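Local structure of CCHC-type domain-containing protein (Trypanosoma brucei brucei, 7C45) at residues A28-L32 with V70-D74; F73-T77 with W175-P179; V107-C112 with Y226-V232; V147-A152 with L197-L202; R217-Y222 with W247-I252. The protein trims guide RNA as an RNase D ribonuclease, probably working as a 3'-5' exonuclease, and carries two zinc knuckles beside its nuclease domain. One frame throughout, in Å; residues are numbered along the deposited sequence.

Contact 1 of 5, residues A28-L32 with V70-D74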
# COMPACT_ATOMS: atom_id res chain seq x y z
N ALA A 28 -11.90 -16.95 -10.03
CA ALA A 28 -11.26 -15.97 -9.16
C ALA A 28 -12.30 -15.03 -8.56
O ALA A 28 -12.23 -14.69 -7.38
CB ALA A 28 -10.21 -15.17 -9.93
N VAL A 29 -13.25 -14.58 -9.38
CA VAL A 29 -14.35 -13.74 -8.90
C VAL A 29 -15.14 -14.45 -7.80
O VAL A 29 -15.43 -13.86 -6.75
CB VAL A 29 -15.26 -13.34 -10.07
CG1 VAL A 29 -16.54 -12.76 -9.56
CG2 VAL A 29 -14.53 -12.33 -10.96
N THR A 30 -15.51 -15.71 -8.03
CA THR A 30 -16.23 -16.44 -6.98
C THR A 30 -15.43 -16.48 -5.67
O THR A 30 -16.00 -16.33 -4.59
CB THR A 30 -16.57 -17.85 -7.44
OG1 THR A 30 -17.33 -17.79 -8.64
CG2 THR A 30 -17.39 -18.56 -6.39
N SER A 31 -14.11 -16.67 -5.74
CA SER A 31 -13.30 -16.66 -4.52
C SER A 31 -13.36 -15.31 -3.83
O SER A 31 -13.66 -15.21 -2.63
CB SER A 31 -11.86 -17.02 -4.84
OG SER A 31 -11.05 -16.87 -3.68
N LEU A 32 -13.08 -14.24 -4.57
CA LEU A 32 -13.05 -12.92 -3.96
C LEU A 32 -14.42 -12.52 -3.44
O LEU A 32 -14.51 -11.73 -2.50
CB LEU A 32 -12.55 -11.89 -4.97
CG LEU A 32 -11.14 -12.06 -5.46
CD1 LEU A 32 -10.92 -11.12 -6.65
CD2 LEU A 32 -10.14 -11.79 -4.34
N VAL A 70 -2.48 -15.45 -4.55
CA VAL A 70 -2.46 -14.12 -5.15
C VAL A 70 -2.98 -14.24 -6.58
O VAL A 70 -2.39 -14.98 -7.39
CB VAL A 70 -1.04 -13.52 -5.13
CG1 VAL A 70 -1.00 -12.19 -5.91
CG2 VAL A 70 -0.56 -13.36 -3.70
N PHE A 71 -4.09 -13.59 -6.88
CA PHE A 71 -4.60 -13.62 -8.25
C PHE A 71 -3.89 -12.53 -9.04
O PHE A 71 -3.85 -11.38 -8.60
CB PHE A 71 -6.11 -13.39 -8.29
CG PHE A 71 -6.93 -14.53 -7.70
CD1 PHE A 71 -6.86 -15.80 -8.24
CD2 PHE A 71 -7.80 -14.28 -6.64
CE1 PHE A 71 -7.64 -16.82 -7.71
CE2 PHE A 71 -8.57 -15.29 -6.09
CZ PHE A 71 -8.50 -16.56 -6.64
N LEU A 72 -3.34 -12.88 -10.19
CA LEU A 72 -2.77 -11.89 -11.10
C LEU A 72 -3.72 -11.79 -12.28
O LEU A 72 -3.70 -12.64 -13.18
CB LEU A 72 -1.36 -12.26 -11.55
CG LEU A 72 -0.36 -12.49 -10.42
CD1 LEU A 72 0.94 -12.99 -11.00
CD2 LEU A 72 -0.15 -11.19 -9.65
N PHE A 73 -4.55 -10.76 -12.29
CA PHE A 73 -5.53 -10.61 -13.36
C PHE A 73 -4.83 -10.02 -14.57
O PHE A 73 -4.34 -8.89 -14.51
CB PHE A 73 -6.68 -9.72 -12.93
CG PHE A 73 -7.58 -10.34 -11.91
CD1 PHE A 73 -8.55 -11.25 -12.30
CD2 PHE A 73 -7.46 -10.02 -10.56
CE1 PHE A 73 -9.38 -11.83 -11.37
CE2 PHE A 73 -8.31 -10.59 -9.62
CZ PHE A 73 -9.28 -11.49 -10.03
N ASP A 74 -4.76 -10.79 -15.66
CA ASP A 74 -4.14 -10.29 -16.88
C ASP A 74 -5.20 -9.50 -17.65
O ASP A 74 -5.89 -10.01 -18.54
CB ASP A 74 -3.56 -11.44 -17.69
CG ASP A 74 -2.80 -10.97 -18.91
OD1 ASP A 74 -2.92 -9.79 -19.27
OD2 ASP A 74 -2.10 -11.79 -19.53
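Ala28 sits squarely over the ring of Phe71: its CB lies 3.7 Å from the centroid of that ring and only 10° off the normal, a CH-pi contact with the methyl above the middle of the face. The same methyl also reaches the neighbouring aromatic residue, with Ala28 CB 3.7 Å from Phe73 CE1. The rim of Phe71 is taken up by the next turn of the helix. Ser31 OG lies in the plane of the ring at its edge, 3.8 Å from Phe71 CE2, and Leu32 brings CD2 to 4.1 Å from Phe71 CD2. The other branch of Leu32 goes to the second ring, where its CD1 meets the edge of Phe73 at CZ, 3.8 Å away. Phe71 and Phe73 alternate with Val70 and Leu72, which face helix 182-202 on the other side of the sheet. Both rings stand out toward the helix with CG anti to the carbonyl carbon (chi1 near -70°). Further out, Val19 of strand 16-19 touches Ala28 and both phenylalanines, Phe83 meets Phe73 edge-to-face, and Met87 and Leu90 of helix 80-92 pack on Leu32. The axes of residues 28-32 and 70-74 are 10.6 Å apart and run at 135°: helix 22-33 is laid on one face of the central mixed sheet, as in the alpha/beta fold of RNase H-like 3'-5' exonucleases.

Contact 2 of 5, residues F73-T77 with W175-P179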
# COMPACT_ATOMS: atom_id res chain seq x y z
N PHE A 73 -4.55 -10.76 -12.29
CA PHE A 73 -5.53 -10.61 -13.36
C PHE A 73 -4.83 -10.02 -14.57
O PHE A 73 -4.34 -8.89 -14.51
CB PHE A 73 -6.68 -9.72 -12.93
CG PHE A 73 -7.58 -10.34 -11.91
CD1 PHE A 73 -8.55 -11.25 -12.30
CD2 PHE A 73 -7.46 -10.02 -10.56
CE1 PHE A 73 -9.38 -11.83 -11.37
CE2 PHE A 73 -8.31 -10.59 -9.62
CZ PHE A 73 -9.28 -11.49 -10.03
N ASP A 74 -4.76 -10.79 -15.66
CA ASP A 74 -4.14 -10.29 -16.88
C ASP A 74 -5.20 -9.50 -17.65
O ASP A 74 -5.89 -10.01 -18.54
CB ASP A 74 -3.56 -11.44 -17.69
CG ASP A 74 -2.80 -10.97 -18.91
OD1 ASP A 74 -2.92 -9.79 -19.27
OD2 ASP A 74 -2.10 -11.79 -19.53
N VAL A 75 -5.36 -8.23 -17.26
CA VAL A 75 -6.35 -7.37 -17.89
C VAL A 75 -6.00 -7.14 -19.37
O VAL A 75 -6.89 -7.05 -20.22
CB VAL A 75 -6.47 -6.05 -17.09
CG1 VAL A 75 -7.41 -5.05 -17.77
CG2 VAL A 75 -6.97 -6.34 -15.68
N LEU A 76 -4.71 -7.04 -19.70
CA LEU A 76 -4.32 -6.84 -21.10
C LEU A 76 -4.83 -7.99 -21.96
O LEU A 76 -5.41 -7.76 -23.03
CB LEU A 76 -2.80 -6.72 -21.21
CG LEU A 76 -2.19 -6.44 -22.58
CD1 LEU A 76 -2.64 -5.07 -23.06
CD2 LEU A 76 -0.66 -6.60 -22.54
N THR A 77 -4.72 -9.22 -21.46
CA THR A 77 -5.15 -10.37 -22.25
C THR A 77 -6.67 -10.54 -22.19
O THR A 77 -7.31 -10.74 -23.22
CB THR A 77 -4.44 -11.63 -21.76
OG1 THR A 77 -3.03 -11.51 -22.00
CG2 THR A 77 -4.97 -12.84 -22.51
N TRP A 175 5.56 -3.88 -18.88
CA TRP A 175 4.48 -4.81 -18.56
C TRP A 175 3.64 -5.19 -19.77
O TRP A 175 2.57 -5.79 -19.60
CB TRP A 175 3.61 -4.21 -17.45
CG TRP A 175 4.34 -4.11 -16.16
CD1 TRP A 175 4.94 -3.00 -15.63
CD2 TRP A 175 4.62 -5.18 -15.24
NE1 TRP A 175 5.54 -3.30 -14.43
CE2 TRP A 175 5.37 -4.64 -14.18
CE3 TRP A 175 4.29 -6.54 -15.22
CZ2 TRP A 175 5.79 -5.41 -13.10
CZ3 TRP A 175 4.73 -7.31 -14.17
CH2 TRP A 175 5.46 -6.74 -13.11
N ASP A 176 4.10 -4.87 -20.97
CA ASP A 176 3.37 -5.24 -22.17
C ASP A 176 3.71 -6.63 -22.69
O ASP A 176 2.94 -7.19 -23.48
CB ASP A 176 3.66 -4.23 -23.29
CG ASP A 176 5.14 -4.11 -23.63
OD1 ASP A 176 6.01 -4.17 -22.72
OD2 ASP A 176 5.43 -3.92 -24.82
N ILE A 177 4.84 -7.20 -22.28
CA ILE A 177 5.29 -8.44 -22.90
C ILE A 177 4.40 -9.59 -22.45
O ILE A 177 3.96 -9.65 -21.29
CB ILE A 177 6.77 -8.73 -22.57
CG1 ILE A 177 6.98 -8.78 -21.06
CG2 ILE A 177 7.69 -7.71 -23.21
CD1 ILE A 177 8.35 -9.30 -20.67
N ARG A 178 4.11 -10.49 -23.38
CA ARG A 178 3.37 -11.71 -23.07
C ARG A 178 4.03 -12.89 -23.77
O ARG A 178 4.43 -12.79 -24.92
CB ARG A 178 1.90 -11.61 -23.49
CG ARG A 178 1.06 -10.66 -22.66
CD ARG A 178 1.05 -11.07 -21.18
NE ARG A 178 0.16 -10.23 -20.39
CZ ARG A 178 0.48 -9.02 -19.94
NH1 ARG A 178 1.67 -8.50 -20.18
NH2 ARG A 178 -0.39 -8.34 -19.22
N PRO A 179 4.19 -14.00 -23.07
CA PRO A 179 3.87 -14.22 -21.67
C PRO A 179 4.80 -13.42 -20.78
O PRO A 179 5.92 -13.13 -21.17
CB PRO A 179 4.13 -15.71 -21.47
CG PRO A 179 5.16 -16.04 -22.52
CD PRO A 179 4.81 -15.18 -23.69
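Asp74, right before helix 75-78, faces Arg178 in an irregular loop, and the backbones stay well apart, Leu76 CA and Asp176 CA being 7.9 Å from each other. Arg178 grips the carboxylate side-on in a salt bridge, NH2 giving a hydrogen bond to Asp74 OD1 at 2.9 Å and NE another to Asp74 OD2 at the same length. Both acceptors lie close to the guanidinium plane, but the two flat groups are not coplanar: their planes are 49° apart, and the nitrogens come in from above the carboxylate. From its opposite face come Thr77 N, bonded to Asp74 OD1 at 2.9 Å, and Thr77 OG1, 2.7 Å from Asp74 OD2. Asp74 is therefore the N-cap of helix 75-78, its carboxylate turned to the helix start by CG lying anti to the backbone N (chi1 -175°), and each oxygen accepts two bonds. The far side of the guanidinium is tied back to its own loop, where Arg178 NH1 donates to Trp175 O at 2.9 Å and to Ile177 O at 2.8 Å; a bend at chi2 (-59°) curls the chain round for this. Ser58 OG bonds both Arg178 NH2 and Trp175 O. Over one face of the guanidinium lies Leu76, its CD2 3.7 Å from Arg178 CZ. Trp175, three residues before Arg178, packs on a phosphate of the bound RNA.

Contact 3 of 5, residues V107-C112 with Y226-V232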
# COMPACT_ATOMS: atom_id res chain seq x y z
N VAL A 107 -6.68 4.20 -8.24
CA VAL A 107 -8.08 4.55 -8.32
C VAL A 107 -8.35 5.41 -9.55
O VAL A 107 -9.37 5.24 -10.24
CB VAL A 107 -8.48 5.23 -7.00
CG1 VAL A 107 -9.60 6.20 -7.18
CG2 VAL A 107 -8.76 4.16 -5.95
N GLU A 108 -7.39 6.29 -9.88
CA GLU A 108 -7.50 7.06 -11.10
C GLU A 108 -7.54 6.14 -12.31
O GLU A 108 -8.34 6.36 -13.22
CB GLU A 108 -6.32 8.02 -11.23
CG GLU A 108 -6.34 8.83 -12.51
CD GLU A 108 -5.15 9.75 -12.58
OE1 GLU A 108 -4.04 9.26 -12.35
OE2 GLU A 108 -5.34 10.96 -12.82
N ALA A 109 -6.70 5.10 -12.32
CA ALA A 109 -6.68 4.18 -13.46
C ALA A 109 -7.93 3.31 -13.49
O ALA A 109 -8.45 3.02 -14.57
CB ALA A 109 -5.42 3.30 -13.42
N LEU A 110 -8.41 2.88 -12.32
CA LEU A 110 -9.65 2.11 -12.29
C LEU A 110 -10.79 2.93 -12.88
O LEU A 110 -11.60 2.40 -13.65
CB LEU A 110 -9.99 1.67 -10.87
CG LEU A 110 -9.06 0.60 -10.29
CD1 LEU A 110 -9.46 0.29 -8.84
CD2 LEU A 110 -9.08 -0.67 -11.13
N SER A 111 -10.86 4.21 -12.54
CA SER A 111 -11.98 5.03 -13.00
C SER A 111 -11.83 5.39 -14.48
O SER A 111 -12.76 5.23 -15.26
CB SER A 111 -12.10 6.29 -12.14
OG SER A 111 -13.14 7.13 -12.63
N CYS A 112 -10.65 5.88 -14.86
CA CYS A 112 -10.42 6.33 -16.24
C CYS A 112 -10.46 5.17 -17.22
O CYS A 112 -11.08 5.28 -18.28
CB CYS A 112 -9.06 7.00 -16.35
SG CYS A 112 -9.02 8.62 -15.64
N TYR A 226 -9.80 11.13 -6.76
CA TYR A 226 -9.02 10.52 -7.83
C TYR A 226 -9.85 9.66 -8.77
O TYR A 226 -9.39 9.35 -9.87
CB TYR A 226 -7.85 9.70 -7.24
CG TYR A 226 -6.73 10.62 -6.84
CD1 TYR A 226 -6.71 11.19 -5.57
CD2 TYR A 226 -5.75 10.99 -7.75
CE1 TYR A 226 -5.69 12.08 -5.21
CE2 TYR A 226 -4.72 11.88 -7.40
CZ TYR A 226 -4.71 12.43 -6.12
OH TYR A 226 -3.70 13.33 -5.77
N ALA A 227 -11.07 9.30 -8.39
CA ALA A 227 -11.94 8.47 -9.22
C ALA A 227 -13.05 9.35 -9.80
O ALA A 227 -14.19 9.31 -9.35
CB ALA A 227 -12.52 7.31 -8.42
N VAL A 228 -12.70 10.11 -10.83
CA VAL A 228 -13.59 11.10 -11.43
C VAL A 228 -13.80 10.87 -12.92
O VAL A 228 -14.27 11.77 -13.62
CB VAL A 228 -13.10 12.54 -11.20
CG1 VAL A 228 -13.11 12.90 -9.70
CG2 VAL A 228 -11.71 12.74 -11.81
N GLY A 229 -13.43 9.70 -13.43
CA GLY A 229 -13.74 9.38 -14.81
C GLY A 229 -12.88 10.04 -15.86
O GLY A 229 -13.18 9.90 -17.04
N LYS A 230 -11.81 10.71 -15.46
CA LYS A 230 -10.90 11.45 -16.31
C LYS A 230 -9.63 11.69 -15.53
O LYS A 230 -9.65 11.60 -14.30
CB LYS A 230 -11.50 12.80 -16.76
CG LYS A 230 -11.80 13.69 -15.56
CD LYS A 230 -12.23 15.10 -15.97
CE LYS A 230 -12.98 15.77 -14.83
NZ LYS A 230 -13.29 17.18 -15.16
N PRO A 231 -8.52 11.96 -16.17
CA PRO A 231 -7.31 12.23 -15.40
C PRO A 231 -7.51 13.40 -14.44
O PRO A 231 -8.26 14.33 -14.71
CB PRO A 231 -6.25 12.52 -16.47
CG PRO A 231 -6.77 11.74 -17.67
CD PRO A 231 -8.24 11.96 -17.62
N VAL A 232 -6.92 13.26 -13.26
CA VAL A 232 -7.00 14.29 -12.24
C VAL A 232 -6.23 15.51 -12.70
O VAL A 232 -5.08 15.40 -13.15
CB VAL A 232 -6.46 13.77 -10.91
CG1 VAL A 232 -6.31 14.88 -9.92
CG2 VAL A 232 -7.40 12.71 -10.36
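Val107 pushes its CG1 methyl against Ala227, and the fit is tight: Val107 CG1 and Ala227 CB are 3.4 Å apart, closer than usual for two carbons. CG1 is anti to the backbone N (chi1 152°), which carries it to the point where helix 212-226 ends and the chain turns away, and it also touches Tyr226 CB. One turn on, Ser111 fits under the bend of the loop. Its CB rests on Ala227, while Ser111 OG accepts a bent hydrogen bond from Gly229 N, 2.7 Å long with 132° at the hydrogen. Gly229 has a positive phi, which glycine takes easily, and lets the chain swing round the serine. Between these two bumps the helix backbone is approached, with Tyr226 O 3.2 Å from Glu108 CA in a CA-H...O contact. Glu108, extended beyond CG, reaches across to the other limb of the loop, where its OE2 takes a nearly straight hydrogen bond from Val232 N, 2.8 Å and 175°. Gln53 NE2 shares that oxygen, and Arg105 forms a salt bridge with OE1, so both ends of the carboxylate are held. At the far end Cys112 SG lies beside the Lys230-Pro231 peptide and 4.0 Å from Pro231 CD. The loop wraps helix 104-114 on its way from helix 212-226 toward helix 245-251; Val223 of the former and Pro118 close round Val107, and Tyr226 reaches Glu235 with its hydroxyl.

Contact 4 of 5, residues V147-A152 with L197-L202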
# COMPACT_ATOMS: atom_id res chain seq x y z
N VAL A 147 7.55 0.98 5.47
CA VAL A 147 6.40 0.64 6.29
C VAL A 147 6.47 -0.81 6.72
O VAL A 147 6.15 -1.14 7.87
CB VAL A 147 5.09 0.93 5.53
CG1 VAL A 147 3.91 0.49 6.40
CG2 VAL A 147 5.01 2.37 5.19
N LEU A 148 6.88 -1.70 5.82
CA LEU A 148 7.00 -3.10 6.19
C LEU A 148 7.94 -3.28 7.38
O LEU A 148 7.60 -3.98 8.34
CB LEU A 148 7.48 -3.91 4.98
CG LEU A 148 6.37 -4.48 4.11
CD1 LEU A 148 7.01 -5.17 2.92
CD2 LEU A 148 5.52 -5.46 4.92
N LYS A 149 9.09 -2.61 7.36
CA LYS A 149 10.08 -2.76 8.43
C LYS A 149 9.57 -2.17 9.74
O LYS A 149 9.68 -2.80 10.80
CB LYS A 149 11.38 -2.08 7.99
CG LYS A 149 12.54 -2.17 8.98
CD LYS A 149 13.85 -1.91 8.23
CE LYS A 149 14.82 -1.04 9.02
NZ LYS A 149 15.19 -1.64 10.31
N SER A 150 9.01 -0.97 9.68
CA SER A 150 8.56 -0.33 10.90
C SER A 150 7.34 -1.03 11.50
O SER A 150 7.22 -1.12 12.73
CB SER A 150 8.25 1.14 10.64
OG SER A 150 7.56 1.68 11.74
N VAL A 151 6.43 -1.54 10.68
CA VAL A 151 5.20 -2.12 11.21
C VAL A 151 5.35 -3.61 11.50
O VAL A 151 4.91 -4.09 12.55
CB VAL A 151 4.02 -1.88 10.25
CG1 VAL A 151 2.83 -2.66 10.72
CG2 VAL A 151 3.70 -0.39 10.18
N ALA A 152 5.96 -4.38 10.61
CA ALA A 152 6.01 -5.83 10.76
C ALA A 152 7.41 -6.35 11.04
O ALA A 152 7.58 -7.56 11.21
CB ALA A 152 5.45 -6.52 9.51
N LEU A 197 -0.77 -8.71 4.81
CA LEU A 197 -0.16 -8.97 6.11
C LEU A 197 -0.09 -7.69 6.94
O LEU A 197 -0.27 -7.73 8.16
CB LEU A 197 1.20 -9.62 5.94
CG LEU A 197 2.47 -8.88 5.55
CD1 LEU A 197 3.17 -8.25 6.76
CD2 LEU A 197 3.40 -9.83 4.83
N LEU A 198 0.16 -6.54 6.29
CA LEU A 198 0.19 -5.28 7.01
C LEU A 198 -1.15 -4.96 7.64
O LEU A 198 -1.20 -4.33 8.71
CB LEU A 198 0.58 -4.14 6.08
CG LEU A 198 2.10 -4.07 5.83
CD1 LEU A 198 2.42 -3.09 4.70
CD2 LEU A 198 2.86 -3.72 7.11
N SER A 199 -2.25 -5.35 6.98
CA SER A 199 -3.57 -5.09 7.54
C SER A 199 -3.75 -5.81 8.87
O SER A 199 -4.48 -5.33 9.73
CB SER A 199 -4.68 -5.51 6.57
OG SER A 199 -4.71 -6.92 6.44
N ASN A 200 -3.07 -6.94 9.05
CA ASN A 200 -3.17 -7.67 10.32
C ASN A 200 -2.56 -6.87 11.46
O ASN A 200 -2.98 -7.02 12.61
CB ASN A 200 -2.48 -9.03 10.21
CG ASN A 200 -3.29 -10.03 9.42
OD1 ASN A 200 -4.51 -9.91 9.30
ND2 ASN A 200 -2.61 -11.04 8.88
N TYR A 201 -1.57 -6.04 11.16
CA TYR A 201 -0.94 -5.25 12.20
C TYR A 201 -1.67 -3.95 12.45
O TYR A 201 -1.68 -3.47 13.58
CB TYR A 201 0.50 -4.94 11.81
CG TYR A 201 1.44 -6.12 11.84
CD1 TYR A 201 1.56 -6.97 10.74
CD2 TYR A 201 2.20 -6.39 12.96
CE1 TYR A 201 2.42 -8.03 10.76
CE2 TYR A 201 3.06 -7.45 12.99
CZ TYR A 201 3.17 -8.26 11.89
OH TYR A 201 4.04 -9.31 11.93
N LEU A 202 -2.27 -3.36 11.41
CA LEU A 202 -2.80 -2.01 11.49
C LEU A 202 -4.29 -1.96 11.75
O LEU A 202 -4.76 -0.99 12.36
CB LEU A 202 -2.47 -1.25 10.19
CG LEU A 202 -0.99 -0.92 9.98
CD1 LEU A 202 -0.68 -0.37 8.57
CD2 LEU A 202 -0.48 0.05 11.06
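Leu148 lies nearly square across Leu198, its CD2 methyl set against the branch point of its partner, 3.8 Å from Leu198 CG. Leu198 meets three residues of segment 147-152. Leu198 CD2 lies 3.8 Å from Val151 CG1, while Leu198 CD1 faces Val147 CG1 more loosely at 4.2 Å. Val151 and Tyr201 instead pass alongside, pointing opposite ways. CG1 of Val151, anti to the backbone N, points into the second helix and comes to 3.4 Å from Tyr201 CB, at the base of the tyrosine. The ring itself reaches back along the end of the first helix and lays a face on Ala152. Here the methyl makes a CH-pi contact, with Ala152 CB 4.0 Å from the Tyr201 ring centroid and 27° off its normal, displaced toward the hydroxyl end so that CE1 and CZ are the nearest ring atoms. Leu197 fills in on the other flank: with CG tucked over the backbone (chi1 77°), Leu197 CD1 touches both Ala152 CB, at 4.0 Å, and Leu148 CD2. The tyrosine hydroxyl has weak hydrogen bonds to Ser8 and Thr5 of helix 4-12. Phe128 of helix 124-136 packs on Val151, and Leu148 lies close to His194, a zinc ligand in another crystal of this protein. Segments 147-152 and 197-202, axes 10.1 Å apart and crossing at 42°, thus form an apolar helix-helix contact between the C-terminal ends of helix 144-152 and helix 182-202, which carries the calcium ligand Asp191 of the exonuclease domain.

Contact 5 of 5, residues R217-Y222 with W247-I252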
# COMPACT_ATOMS: atom_id res chain seq x y z
N ARG A 217 -12.55 6.90 6.24
CA ARG A 217 -13.16 8.13 5.75
C ARG A 217 -12.13 8.97 5.00
O ARG A 217 -12.43 9.54 3.94
CB ARG A 217 -13.77 8.92 6.92
CG ARG A 217 -14.96 8.23 7.57
CD ARG A 217 -16.07 7.99 6.56
NE ARG A 217 -15.93 6.70 5.87
CZ ARG A 217 -16.26 6.47 4.60
NH1 ARG A 217 -16.08 5.27 4.09
NH2 ARG A 217 -16.76 7.45 3.85
N LEU A 218 -10.91 9.02 5.51
CA LEU A 218 -9.87 9.76 4.82
C LEU A 218 -9.55 9.12 3.48
O LEU A 218 -9.42 9.80 2.46
CB LEU A 218 -8.63 9.85 5.71
CG LEU A 218 -7.36 10.47 5.13
CD1 LEU A 218 -7.59 11.89 4.58
CD2 LEU A 218 -6.27 10.49 6.20
N THR A 219 -9.46 7.79 3.46
CA THR A 219 -9.28 7.11 2.18
C THR A 219 -10.45 7.38 1.23
O THR A 219 -10.24 7.55 0.02
CB THR A 219 -9.11 5.61 2.39
OG1 THR A 219 -8.05 5.37 3.33
CG2 THR A 219 -8.77 4.94 1.09
N ALA A 220 -11.68 7.39 1.74
CA ALA A 220 -12.82 7.66 0.87
C ALA A 220 -12.70 9.03 0.22
O ALA A 220 -13.12 9.21 -0.93
CB ALA A 220 -14.14 7.58 1.63
N GLN A 221 -12.13 10.00 0.94
CA GLN A 221 -11.90 11.31 0.35
C GLN A 221 -10.92 11.22 -0.82
O GLN A 221 -11.08 11.90 -1.83
CB GLN A 221 -11.37 12.27 1.41
CG GLN A 221 -11.16 13.71 0.94
CD GLN A 221 -12.43 14.31 0.38
OE1 GLN A 221 -12.56 14.51 -0.83
NE2 GLN A 221 -13.39 14.59 1.26
N TYR A 222 -9.87 10.42 -0.66
CA TYR A 222 -8.92 10.21 -1.76
C TYR A 222 -9.59 9.56 -2.96
O TYR A 222 -9.31 9.93 -4.11
CB TYR A 222 -7.73 9.38 -1.28
CG TYR A 222 -6.70 10.25 -0.64
CD1 TYR A 222 -5.85 11.03 -1.42
CD2 TYR A 222 -6.57 10.31 0.73
CE1 TYR A 222 -4.92 11.87 -0.84
CE2 TYR A 222 -5.64 11.15 1.33
CZ TYR A 222 -4.81 11.92 0.54
OH TYR A 222 -3.88 12.77 1.12
N TRP A 247 -6.44 17.67 5.24
CA TRP A 247 -7.24 16.46 5.37
C TRP A 247 -6.89 15.69 6.64
O TRP A 247 -7.77 15.12 7.29
CB TRP A 247 -7.08 15.57 4.14
CG TRP A 247 -7.75 16.12 2.94
CD1 TRP A 247 -8.39 17.33 2.83
CD2 TRP A 247 -7.89 15.47 1.68
NE1 TRP A 247 -8.89 17.48 1.55
CE2 TRP A 247 -8.60 16.36 0.84
CE3 TRP A 247 -7.47 14.25 1.18
CZ2 TRP A 247 -8.90 16.03 -0.48
CZ3 TRP A 247 -7.76 13.94 -0.13
CH2 TRP A 247 -8.46 14.83 -0.95
N LEU A 248 -5.61 15.64 7.00
CA LEU A 248 -5.23 14.99 8.26
C LEU A 248 -5.89 15.68 9.44
O LEU A 248 -6.45 15.02 10.33
CB LEU A 248 -3.71 15.00 8.40
CG LEU A 248 -2.97 13.98 7.52
CD1 LEU A 248 -1.49 14.24 7.45
CD2 LEU A 248 -3.19 12.58 8.03
N GLU A 249 -5.82 17.01 9.47
CA GLU A 249 -6.47 17.75 10.56
C GLU A 249 -7.96 17.41 10.63
O GLU A 249 -8.50 17.23 11.72
CB GLU A 249 -6.27 19.26 10.38
CG GLU A 249 -4.82 19.74 10.37
CD GLU A 249 -4.34 20.27 11.72
OE1 GLU A 249 -4.97 19.94 12.75
OE2 GLU A 249 -3.33 21.01 11.75
N ARG A 250 -8.61 17.28 9.47
CA ARG A 250 -10.05 17.06 9.44
C ARG A 250 -10.43 15.64 9.87
O ARG A 250 -11.30 15.44 10.72
CB ARG A 250 -10.58 17.35 8.04
CG ARG A 250 -12.01 16.92 7.82
CD ARG A 250 -12.40 17.33 6.40
NE ARG A 250 -13.74 16.90 6.05
CZ ARG A 250 -14.27 17.07 4.84
NH1 ARG A 250 -15.50 16.65 4.59
NH2 ARG A 250 -13.56 17.66 3.89
N TYR A 251 -9.78 14.64 9.28
CA TYR A 251 -10.19 13.25 9.49
C TYR A 251 -9.53 12.59 10.69
O TYR A 251 -10.14 11.72 11.31
CB TYR A 251 -9.90 12.43 8.22
CG TYR A 251 -10.80 12.83 7.07
CD1 TYR A 251 -12.05 12.24 6.91
CD2 TYR A 251 -10.42 13.82 6.18
CE1 TYR A 251 -12.89 12.62 5.88
CE2 TYR A 251 -11.25 14.19 5.13
CZ TYR A 251 -12.49 13.59 5.00
OH TYR A 251 -13.33 13.97 3.98
N ILE A 252 -8.30 12.97 11.00
CA ILE A 252 -7.56 12.36 12.10
C ILE A 252 -7.58 13.25 13.34
O ILE A 252 -7.68 12.75 14.46
CB ILE A 252 -6.12 12.05 11.66
CG1 ILE A 252 -6.09 11.27 10.33
CG2 ILE A 252 -5.41 11.25 12.72
CD1 ILE A 252 -6.86 9.96 10.37
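Helices 212-226 and 245-251 pack here as a roughly antiparallel pair, joined by a long loop; their segments 217-222 and 247-251 run at 138° to each other, axes 10.3 Å apart. Aromatic side chains of the second helix do most of the gripping. Trp247 sends the edge of its six-membered ring into the face of Tyr222 in a T-shaped pair, centroids 4.8 Å apart and planes at 74°, with CZ3 above the middle of the tyrosine ring. The hydroxyl of Tyr222 is bound beyond the contact by Asp237. One face of the indole carries Gln221, whose CG sits 3.4 Å from the centroid of the six-membered ring of Trp247, a CH-pi contact almost on the normal. Leu218 lies between Trp247 and Tyr251: its CD1 is 3.7 Å from Trp247 CB and 3.8 Å from Tyr251 CD2, while its CA lies over one face of the Tyr251 ring. The opposite face of that ring is lined by Arg250 CG. A bend at chi2 turns the amide of Gln221 from the indole toward Tyr251, and there Gln221 NE2 donates in its own plane to Tyr251 OH, 2.8 Å away and nearly straight at 168°.

In the fold
Contacts 1 and 4 are the buried ones, both apolar and without a hydrogen bond across them: the first lays a helix on the central sheet, the second joins two helices nearer the middle of the chain, and in each an alanine methyl meets an aromatic face. Contacts 2, 3 and 5 are partly buried and add polar bonds. Contact 2 shares Phe73 and Asp74 with contact 1, so greasy packing gives way to a salt bridge. Contact 5 uses helix 212-226, contact 3 its last residue and the following loop, their centres about 18 Å apart; contact 3 ties that loop to helix 104-114 through the N-H groups of Gly229 and Val232, whereas contact 5 relies on aromatic rings.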